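3-methylaspartate ammonia-lyase (Citrobacter amalonaticus, PDB 1KKO) catalyses the reversible, magnesium-dependent anti elimination of ammonia from L-threo-3-methylaspartate to give mesaconate, a step in glutamate degradation. Local coordinates at residues 109-117 / 334-342. Sequence-based numbering, arbitrary orientation.
Sequences FLPNARFFD and DLGGIHNIV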
loop_
_atom_site.group_PDB
_atom_site.type_symbol
_atom_site.label_atom_id
_atom_site.label_comp_id
_atom_site.label_asym_id
_atom_site.label_seq_id
_atom_site.Cartn_x
_atom_site.Cartn_y
_atom_site.Cartn_z
ATOM N N PHE A 109 -14.174 -23.362 9.340
ATOM C CA PHE A 109 -14.316 -21.913 9.390
ATOM C C PHE A 109 -15.720 -21.405 9.683
ATOM O O PHE A 109 -15.907 -20.561 10.547
ATOM C CB PHE A 109 -13.854 -21.344 8.057
ATOM C CG PHE A 109 -14.205 -19.894 7.839
ATOM C CD1 PHE A 109 -13.719 -18.920 8.687
ATOM C CD2 PHE A 109 -14.982 -19.507 6.768
ATOM C CE1 PHE A 109 -14.031 -17.589 8.478
ATOM C CE2 PHE A 109 -15.279 -18.185 6.558
ATOM C CZ PHE A 109 -14.801 -17.224 7.412
ATOM N N LEU A 110 -16.708 -21.950 8.978
ATOM C CA LEU A 110 -18.052 -21.383 9.034
ATOM C C LEU A 110 -18.705 -21.333 10.412
ATOM O O LEU A 110 -19.273 -20.312 10.765
ATOM C CB LEU A 110 -18.976 -22.094 8.045
ATOM C CG LEU A 110 -19.196 -21.401 6.704
ATOM C CD1 LEU A 110 -20.035 -22.287 5.800
ATOM C CD2 LEU A 110 -19.879 -20.038 6.884
ATOM N N PRO A 111 -18.679 -22.413 11.194
ATOM C CA PRO A 111 -19.280 -22.344 12.527
ATOM C C PRO A 111 -18.681 -21.213 13.358
ATOM O O PRO A 111 -19.406 -20.479 14.012
ATOM C CB PRO A 111 -19.001 -23.732 13.122
ATOM C CG PRO A 111 -18.867 -24.595 11.969
ATOM C CD PRO A 111 -18.183 -23.765 10.890
ATOM N N ASN A 112 -17.360 -21.045 13.317
ATOM C CA ASN A 112 -16.745 -19.962 14.074
ATOM C C ASN A 112 -17.159 -18.589 13.534
ATOM O O ASN A 112 -17.421 -17.657 14.291
ATOM C CB ASN A 112 -15.224 -20.065 14.022
ATOM C CG ASN A 112 -14.682 -21.216 14.824
ATOM O OD1 ASN A 112 -15.325 -21.684 15.768
ATOM N ND2 ASN A 112 -13.455 -21.631 14.504
ATOM N N ALA A 113 -17.184 -18.468 12.217
ATOM C CA ALA A 113 -17.589 -17.199 11.611
ATOM C C ALA A 113 -19.014 -16.828 12.012
ATOM O O ALA A 113 -19.289 -15.681 12.370
ATOM C CB ALA A 113 -17.472 -17.271 10.111
ATOM N N ARG A 114 -19.919 -17.805 11.971
ATOM C CA ARG A 114 -21.301 -17.570 12.372
ATOM C C ARG A 114 -21.411 -17.197 13.847
ATOM O O ARG A 114 -22.165 -16.295 14.216
ATOM C CB ARG A 114 -22.154 -18.802 12.102
ATOM C CG ARG A 114 -22.505 -18.998 10.644
ATOM C CD ARG A 114 -23.584 -20.060 10.451
ATOM N NE ARG A 114 -23.050 -21.400 10.666
ATOM C CZ ARG A 114 -22.708 -22.236 9.695
ATOM N NH1 ARG A 114 -22.872 -21.891 8.423
ATOM N NH2 ARG A 114 -22.202 -23.430 9.992
ATOM N N PHE A 115 -20.635 -17.863 14.694
ATOM C CA PHE A 115 -20.694 -17.582 16.114
ATOM C C PHE A 115 -20.385 -16.125 16.392
ATOM O O PHE A 115 -21.140 -15.437 17.063
ATOM C CB PHE A 115 -19.753 -18.487 16.906
ATOM C CG PHE A 115 -19.630 -18.099 18.343
ATOM C CD1 PHE A 115 -20.569 -18.516 19.271
ATOM C CD2 PHE A 115 -18.600 -17.292 18.771
ATOM C CE1 PHE A 115 -20.465 -18.142 20.583
ATOM C CE2 PHE A 115 -18.502 -16.913 20.087
ATOM C CZ PHE A 115 -19.439 -17.349 20.994
ATOM N N PHE A 116 -19.272 -15.637 15.855
ATOM C CA PHE A 116 -18.919 -14.247 16.090
ATOM C C PHE A 116 -19.793 -13.269 15.334
ATOM O O PHE A 116 -19.944 -12.139 15.768
ATOM C CB PHE A 116 -17.434 -14.006 15.797
ATOM C CG PHE A 116 -16.546 -14.650 16.803
ATOM C CD1 PHE A 116 -16.434 -14.126 18.071
ATOM C CD2 PHE A 116 -15.869 -15.814 16.511
ATOM C CE1 PHE A 116 -15.640 -14.742 19.023
ATOM C CE2 PHE A 116 -15.079 -16.440 17.467
ATOM C CZ PHE A 116 -14.970 -15.902 18.713
ATOM N N ASP A 117 -20.396 -13.705 14.233
ATOM C CA ASP A 117 -21.229 -12.794 13.467
ATOM C C ASP A 117 -22.522 -12.447 14.187
ATOM O O ASP A 117 -23.098 -11.401 13.905
ATOM C CB ASP A 117 -21.566 -13.363 12.093
ATOM C CG ASP A 117 -21.727 -12.287 11.058
ATOM O OD1 ASP A 117 -20.826 -11.411 10.947
ATOM O OD2 ASP A 117 -22.715 -12.243 10.314
ATOM N N ASP A 334 -18.500 -3.672 5.594
ATOM C CA ASP A 334 -19.856 -3.453 6.073
ATOM C C ASP A 334 -20.690 -4.722 6.218
ATOM O O ASP A 334 -21.755 -4.682 6.824
ATOM C CB ASP A 334 -20.582 -2.492 5.149
ATOM C CG ASP A 334 -20.066 -1.079 5.231
ATOM O OD1 ASP A 334 -19.649 -0.633 6.337
ATOM O OD2 ASP A 334 -20.076 -0.352 4.218
ATOM N N LEU A 335 -20.210 -5.826 5.676
ATOM C CA LEU A 335 -20.937 -7.086 5.782
ATOM C C LEU A 335 -20.585 -7.831 7.058
ATOM O O LEU A 335 -21.181 -8.851 7.340
ATOM C CB LEU A 335 -20.665 -7.990 4.581
ATOM C CG LEU A 335 -21.479 -7.628 3.342
ATOM C CD1 LEU A 335 -20.827 -6.514 2.547
ATOM C CD2 LEU A 335 -21.721 -8.847 2.483
ATOM N N GLY A 336 -19.633 -7.338 7.846
ATOM C CA GLY A 336 -19.244 -8.054 9.057
ATOM C C GLY A 336 -18.381 -9.261 8.704
ATOM O O GLY A 336 -17.347 -9.117 8.078
ATOM N N GLY A 337 -18.779 -10.452 9.113
ATOM C CA GLY A 337 -17.977 -11.618 8.823
ATOM C C GLY A 337 -17.871 -11.848 7.326
ATOM O O GLY A 337 -18.858 -11.721 6.585
ATOM N N ILE A 338 -16.695 -12.271 6.872
ATOM C CA ILE A 338 -16.449 -12.398 5.439
ATOM C C ILE A 338 -17.203 -13.556 4.804
ATOM O O ILE A 338 -17.317 -13.620 3.593
ATOM C CB ILE A 338 -14.940 -12.475 5.145
ATOM C CG1 ILE A 338 -14.301 -13.705 5.778
ATOM C CG2 ILE A 338 -14.252 -11.184 5.582
ATOM C CD1 ILE A 338 -12.835 -13.885 5.376
ATOM N N HIS A 339 -17.705 -14.484 5.612
ATOM C CA HIS A 339 -18.574 -15.526 5.069
ATOM C C HIS A 339 -19.797 -14.870 4.418
ATOM O O HIS A 339 -20.353 -15.400 3.456
ATOM C CB HIS A 339 -19.011 -16.513 6.134
ATOM C CG HIS A 339 -19.756 -15.903 7.268
ATOM N ND1 HIS A 339 -19.251 -14.876 8.036
ATOM C CD2 HIS A 339 -20.973 -16.197 7.785
ATOM C CE1 HIS A 339 -20.124 -14.561 8.974
ATOM N NE2 HIS A 339 -21.181 -15.346 8.842
ATOM N N ASN A 340 -20.207 -13.707 4.917
ATOM C CA ASN A 340 -21.326 -12.973 4.343
ATOM C C ASN A 340 -20.983 -12.472 2.944
ATOM O O ASN A 340 -21.864 -12.323 2.102
ATOM C CB ASN A 340 -21.750 -11.801 5.226
ATOM C CG ASN A 340 -22.294 -12.231 6.566
ATOM O OD1 ASN A 340 -21.930 -11.674 7.616
ATOM N ND2 ASN A 340 -23.162 -13.210 6.550
ATOM N N ILE A 341 -19.713 -12.158 2.684
ATOM C CA ILE A 341 -19.321 -11.759 1.337
ATOM C C ILE A 341 -19.525 -12.928 0.379
ATOM O O ILE A 341 -20.037 -12.748 -0.732
ATOM C CB ILE A 341 -17.844 -11.332 1.249
ATOM C CG1 ILE A 341 -17.507 -10.194 2.196
ATOM C CG2 ILE A 341 -17.500 -10.939 -0.184
ATOM C CD1 ILE A 341 -16.001 -10.042 2.381
ATOM N N VAL A 342 -19.071 -14.109 0.783
ATOM C CA VAL A 342 -19.211 -15.283 -0.065
ATOM C C VAL A 342 -20.694 -15.507 -0.362
ATOM O O VAL A 342 -21.082 -15.679 -1.511
ATOM C CB VAL A 342 -18.613 -16.551 0.583
ATOM C CG1 VAL A 342 -18.731 -17.725 -0.364
ATOM C CG2 VAL A 342 -17.140 -16.342 0.980
HETATM O O HOH W 1 -23.707 -15.283 10.040
#
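His339 lodges as a knob among Leu110, Ala113, Arg114 and Asp117 in a buried interdomain contact of the enolase-superfamily fold. Here helix 110-118 of the N-terminal domain packs against the TIM barrel, at the loop that follows strand 327-330 and leads into helix 339-351. The loop starts just after the strand that leads to Lys331, the proton acceptor, and Leu335 in it lies near that lysine; the contact itself is a worked example of the capping domain seated on the barrel. A chi1 of 59° sets the imidazole between its own backbone N and carbonyl carbon and directs it at the helix. Ala113 CB lies over one ring face in a CH-pi contact, 3.9 Å from the centroid, while Leu110 CD2 reaches His339 CB at 3.7 Å. Asp117 comes to the edge of the imidazole, its CB in the ring plane, with the carboxylate turned 80° from it. Just ahead of the helix, Phe109 CZ touches Ile338 CG1 at 3.9 Å, the two side chains crossing at roughly a right angle, and helix 128-146 packs against both. A direct polar link comes from Asp117, whose OD1 accepts the backbone N-H of Gly337 at 2.9 Å, on the syn side but 34° out of the carboxylate plane; OD1 also forms a salt bridge with Arg131, which should favour the charged carboxylate. A water lying in the imidazole plane, 2.8 Å from His339 NE2, donates a hydrogen bond to Asp117 OD2 at 3.2 Å.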